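Long-range contact in uncharacterized protein MTH_862 (Methanothermobacter thermautotrophicus, PDB 2R47), which is of unknown function but belongs to an archaeal family, DUF2124, and folds around a mixed beta-sheet flanked by helices: residues A22-V34 and S81-L94. Residues are numbered along the deposited sequence; the frame is centred on the assembly and turned at random.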
loop_
_atom_site.group_PDB
_atom_site.type_symbol
_atom_site.label_atom_id
_atom_site.label_comp_id
_atom_site.label_asym_id
_atom_site.label_seq_id
_atom_site.Cartn_x
_atom_site.Cartn_y
_atom_site.Cartn_z
ATOM N N ALA A 22 11.914 -4.541 -13.668
ATOM C CA ALA A 22 11.103 -5.575 -14.314
ATOM C C ALA A 22 10.252 -4.991 -15.465
ATOM O O ALA A 22 10.118 -5.622 -16.490
ATOM C CB ALA A 22 10.230 -6.327 -13.281
ATOM N N VAL A 23 9.702 -3.786 -15.309
ATOM C CA VAL A 23 8.830 -3.191 -16.340
ATOM C C VAL A 23 9.482 -2.068 -17.173
ATOM O O VAL A 23 8.789 -1.261 -17.800
ATOM C CB VAL A 23 7.497 -2.678 -15.725
ATOM C CG1 VAL A 23 6.765 -3.875 -15.076
ATOM C CG2 VAL A 23 7.756 -1.566 -14.699
ATOM N N LYS A 24 10.800 -2.056 -17.229
ATOM C CA LYS A 24 11.505 -0.933 -17.837
ATOM C C LYS A 24 11.098 -0.645 -19.266
ATOM O O LYS A 24 11.090 0.503 -19.667
ATOM C CB LYS A 24 13.014 -1.150 -17.785
ATOM C CG LYS A 24 13.520 -2.453 -18.360
ATOM C CD LYS A 24 15.041 -2.621 -18.030
ATOM C CE LYS A 24 15.779 -3.515 -19.042
ATOM N NZ LYS A 24 17.133 -4.050 -18.523
ATOM N N ASP A 25 10.792 -1.686 -20.032
ATOM C CA ASP A 25 10.486 -1.526 -21.456
ATOM C C ASP A 25 8.999 -1.412 -21.758
ATOM O O ASP A 25 8.616 -1.297 -22.930
ATOM C CB ASP A 25 11.091 -2.691 -22.259
ATOM C CG ASP A 25 12.626 -2.652 -22.279
ATOM O OD1 ASP A 25 13.192 -1.542 -22.371
ATOM O OD2 ASP A 25 13.254 -3.727 -22.188
ATOM N N ALA A 26 8.168 -1.418 -20.717
ATOM C CA ALA A 26 6.706 -1.403 -20.877
ATOM C C ALA A 26 6.172 -0.008 -21.102
ATOM O O ALA A 26 6.710 0.957 -20.572
ATOM C CB ALA A 26 6.008 -2.000 -19.622
ATOM N N GLU A 27 5.059 0.092 -21.826
ATOM C CA GLU A 27 4.357 1.353 -22.022
ATOM C C GLU A 27 3.122 1.435 -21.098
ATOM O O GLU A 27 2.764 2.506 -20.635
ATOM C CB GLU A 27 3.836 1.464 -23.472
ATOM C CG GLU A 27 4.879 1.587 -24.563
ATOM C CD GLU A 27 4.279 1.775 -25.996
ATOM O OE1 GLU A 27 3.047 1.538 -26.266
ATOM O OE2 GLU A 27 5.082 2.170 -26.870
ATOM N N ARG A 28 2.422 0.297 -20.944
ATOM C CA ARG A 28 1.113 0.279 -20.313
ATOM C C ARG A 28 1.095 -0.918 -19.381
ATOM O O ARG A 28 1.311 -2.050 -19.823
ATOM C CB ARG A 28 0.003 0.169 -21.376
ATOM C CG ARG A 28 -1.426 0.247 -20.832
ATOM C CD ARG A 28 -2.510 0.510 -21.909
ATOM N NE ARG A 28 -3.855 0.141 -21.437
ATOM C CZ ARG A 28 -4.697 0.992 -20.874
ATOM N NH1 ARG A 28 -4.355 2.274 -20.724
ATOM N NH2 ARG A 28 -5.890 0.598 -20.510
ATOM N N ILE A 29 0.844 -0.639 -18.104
ATOM C CA ILE A 29 0.776 -1.688 -17.092
ATOM C C ILE A 29 -0.631 -1.766 -16.516
ATOM O O ILE A 29 -1.268 -0.747 -16.267
ATOM C CB ILE A 29 1.790 -1.438 -15.964
ATOM C CG1 ILE A 29 3.212 -1.378 -16.537
ATOM C CG2 ILE A 29 1.713 -2.571 -14.885
ATOM C CD1 ILE A 29 4.261 -0.977 -15.519
ATOM N N GLY A 30 -1.100 -2.986 -16.310
ATOM C CA GLY A 30 -2.412 -3.252 -15.724
ATOM C C GLY A 30 -2.132 -3.972 -14.430
ATOM O O GLY A 30 -1.313 -4.873 -14.419
ATOM N N PHE A 31 -2.761 -3.537 -13.343
ATOM C CA PHE A 31 -2.645 -4.252 -12.039
ATOM C C PHE A 31 -4.017 -4.824 -11.757
ATOM O O PHE A 31 -4.954 -4.051 -11.734
ATOM C CB PHE A 31 -2.285 -3.254 -10.922
ATOM C CG PHE A 31 -0.921 -2.603 -11.101
ATOM C CD1 PHE A 31 0.203 -3.141 -10.498
ATOM C CD2 PHE A 31 -0.794 -1.405 -11.832
ATOM C CE1 PHE A 31 1.459 -2.528 -10.622
ATOM C CE2 PHE A 31 0.474 -0.779 -11.974
ATOM C CZ PHE A 31 1.590 -1.353 -11.368
ATOM N N ALA A 32 -4.116 -6.144 -11.550
ATOM C CA ALA A 32 -5.411 -6.793 -11.280
ATOM C C ALA A 32 -5.384 -7.316 -9.859
ATOM O O ALA A 32 -4.480 -8.056 -9.470
ATOM C CB ALA A 32 -5.643 -7.934 -12.258
ATOM N N GLY A 33 -6.373 -6.935 -9.075
ATOM C CA GLY A 33 -6.412 -7.461 -7.711
ATOM C C GLY A 33 -7.745 -7.246 -7.026
ATOM O O GLY A 33 -8.657 -6.597 -7.554
ATOM N N VAL A 34 -7.828 -7.768 -5.815
ATOM C CA VAL A 34 -9.041 -7.615 -5.019
ATOM C C VAL A 34 -9.176 -6.186 -4.472
ATOM O O VAL A 34 -8.307 -5.701 -3.751
ATOM C CB VAL A 34 -8.993 -8.588 -3.866
ATOM C CG1 VAL A 34 -10.280 -8.455 -3.036
ATOM C CG2 VAL A 34 -8.848 -9.992 -4.419
ATOM N N SER A 81 -11.273 2.502 -18.370
ATOM C CA SER A 81 -10.237 2.444 -19.392
ATOM C C SER A 81 -9.812 1.006 -19.660
ATOM O O SER A 81 -8.776 0.583 -19.181
ATOM C CB SER A 81 -9.030 3.337 -18.991
ATOM O OG SER A 81 -8.063 3.421 -20.044
ATOM N N PRO A 82 -10.633 0.231 -20.409
ATOM C CA PRO A 82 -10.343 -1.183 -20.619
ATOM C C PRO A 82 -9.395 -1.350 -21.830
ATOM O O PRO A 82 -9.719 -2.034 -22.793
ATOM C CB PRO A 82 -11.739 -1.778 -20.881
ATOM C CG PRO A 82 -12.485 -0.692 -21.627
ATOM C CD PRO A 82 -11.910 0.631 -21.057
ATOM N N GLY A 83 -8.263 -0.687 -21.787
ATOM C CA GLY A 83 -7.243 -0.878 -22.812
ATOM C C GLY A 83 -6.352 -2.027 -22.405
ATOM O O GLY A 83 -5.984 -2.177 -21.232
ATOM N N ASN A 84 -5.935 -2.829 -23.366
ATOM C CA ASN A 84 -5.040 -3.883 -22.967
ATOM C C ASN A 84 -3.648 -3.320 -22.648
ATOM O O ASN A 84 -3.351 -2.120 -22.886
ATOM C CB ASN A 84 -5.078 -5.087 -23.930
ATOM C CG ASN A 84 -4.542 -4.780 -25.249
ATOM O OD1 ASN A 84 -4.653 -5.601 -26.171
ATOM N ND2 ASN A 84 -3.973 -3.610 -25.396
ATOM N N VAL A 85 -2.820 -4.170 -22.064
ATOM C CA VAL A 85 -1.577 -3.701 -21.485
ATOM C C VAL A 85 -0.451 -4.539 -21.987
ATOM O O VAL A 85 -0.675 -5.671 -22.431
ATOM C CB VAL A 85 -1.642 -3.771 -19.921
ATOM C CG1 VAL A 85 -2.803 -2.912 -19.405
ATOM C CG2 VAL A 85 -1.884 -5.225 -19.458
ATOM N N ASP A 86 0.768 -4.020 -21.947
ATOM C CA ASP A 86 1.893 -4.859 -22.341
ATOM C C ASP A 86 2.570 -5.550 -21.146
ATOM O O ASP A 86 3.385 -6.435 -21.326
ATOM C CB ASP A 86 2.867 -4.125 -23.282
ATOM C CG ASP A 86 3.384 -2.841 -22.687
ATOM O OD1 ASP A 86 3.940 -2.920 -21.592
ATOM O OD2 ASP A 86 3.237 -1.759 -23.301
ATOM N N VAL A 87 2.201 -5.157 -19.923
ATOM C CA VAL A 87 2.533 -5.992 -18.736
ATOM C C VAL A 87 1.274 -6.089 -17.889
ATOM O O VAL A 87 0.671 -5.055 -17.529
ATOM C CB VAL A 87 3.650 -5.387 -17.817
ATOM C CG1 VAL A 87 3.904 -6.310 -16.577
ATOM C CG2 VAL A 87 4.966 -5.225 -18.593
ATOM N N LEU A 88 0.874 -7.311 -17.566
ATOM C CA LEU A 88 -0.251 -7.498 -16.687
ATOM C C LEU A 88 0.300 -8.009 -15.366
ATOM O O LEU A 88 0.931 -9.047 -15.332
ATOM C CB LEU A 88 -1.263 -8.479 -17.279
ATOM C CG LEU A 88 -2.493 -8.796 -16.408
ATOM C CD1 LEU A 88 -3.299 -7.575 -15.913
ATOM C CD2 LEU A 88 -3.396 -9.818 -17.164
ATOM N N VAL A 89 0.029 -7.280 -14.274
ATOM C CA VAL A 89 0.538 -7.641 -12.971
ATOM C C VAL A 89 -0.641 -8.179 -12.144
ATOM O O VAL A 89 -1.594 -7.436 -11.793
ATOM C CB VAL A 89 1.222 -6.400 -12.243
ATOM C CG1 VAL A 89 1.776 -6.841 -10.848
ATOM C CG2 VAL A 89 2.294 -5.714 -13.168
ATOM N N LEU A 90 -0.589 -9.465 -11.830
ATOM C CA LEU A 90 -1.588 -10.066 -10.936
ATOM C C LEU A 90 -1.127 -9.832 -9.494
ATOM O O LEU A 90 0.042 -10.114 -9.152
ATOM C CB LEU A 90 -1.697 -11.579 -11.186
ATOM C CG LEU A 90 -2.019 -11.957 -12.650
ATOM C CD1 LEU A 90 -2.147 -13.564 -12.748
ATOM C CD2 LEU A 90 -3.248 -11.199 -13.158
ATOM N N LEU A 91 -2.050 -9.371 -8.656
ATOM C CA LEU A 91 -1.783 -9.136 -7.236
ATOM C C LEU A 91 -2.171 -10.350 -6.419
ATOM O O LEU A 91 -3.105 -11.104 -6.793
ATOM C CB LEU A 91 -2.483 -7.823 -6.776
ATOM C CG LEU A 91 -1.963 -6.629 -7.618
ATOM C CD1 LEU A 91 -2.776 -5.356 -7.271
ATOM C CD2 LEU A 91 -0.475 -6.323 -7.393
ATOM N N GLY A 92 -1.432 -10.587 -5.320
ATOM C CA GLY A 92 -1.593 -11.813 -4.566
ATOM C C GLY A 92 -2.998 -12.173 -4.074
ATOM O O GLY A 92 -3.339 -13.365 -3.981
ATOM N N GLY A 93 -3.789 -11.164 -3.734
ATOM C CA GLY A 93 -5.160 -11.361 -3.262
ATOM C C GLY A 93 -5.995 -12.169 -4.231
ATOM O O GLY A 93 -6.928 -12.864 -3.807
ATOM N N LEU A 94 -5.682 -12.110 -5.534
ATOM C CA LEU A 94 -6.472 -12.899 -6.516
ATOM C C LEU A 94 -6.418 -14.401 -6.245
ATOM O O LEU A 94 -7.319 -15.158 -6.680
ATOM C CB LEU A 94 -5.987 -12.676 -7.934
ATOM C CG LEU A 94 -6.195 -11.279 -8.532
ATOM C CD1 LEU A 94 -5.665 -11.212 -9.977
ATOM C CD2 LEU A 94 -7.662 -10.944 -8.496
HETATM O O HOH W 1 -4.933 4.483 -19.718
#
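Two neighbouring parallel strands at the heart of a mixed sheet, 28-33 and 88-91, pair Phe31 with Val89 and exemplify how a buried alpha/beta core is knit together. Gly30 N bonds Val87 O, Val89 N bonds Gly30 O at 2.8 Å, Ala32 N bonds Val89 O and Leu91 N bonds Ala32 O, the parallel bonding pattern. On one side of the sheet Ile29 CG2 presses on Val89 CG2 at 3.6 Å, and the same methyl sits over one face of the Phe31 ring, offset toward its rim; helix 40-48 covers this aromatic. The other side carries Ala32, with Leu88 and Leu90, under helix 103-113. Leu94, from the 3-10 turn after the strand, lays CD1 3.4 Å from Ala32 O and CD2 against Gly33 CA, so an alanine here would probably open a gap beside Ala32 and Gly33. At this same end, Val34 N and, weakly, Gly93 N of the 3-10 turn hydrogen-bond the sulfonate of the oxidised cysteine at position 38. At the opposite end polar groups take over. Asp86 brings its carboxylate to the 27-28 backbone with CG between its own N and carbonyl carbon (chi1 56°); OD2 receives Glu27 N through its syn lone pair at 3.0 Å and Arg28 N from above the carboxylate plane. Arg28 runs out extended, CG anti to the backbone N (chi1 -176°), to set its guanidinium edge against loop carbonyls. NH2 bonds Gly83 O at 2.9 Å. That oxygen lies 2° out of the guanidinium plane, while NE makes a weak bond to Asn84 O. Buried carbon thus gives way to carboxylate and guanidinium groups that grip main-chain atoms, an approach that at Gly83 depends on the lack of a side chain.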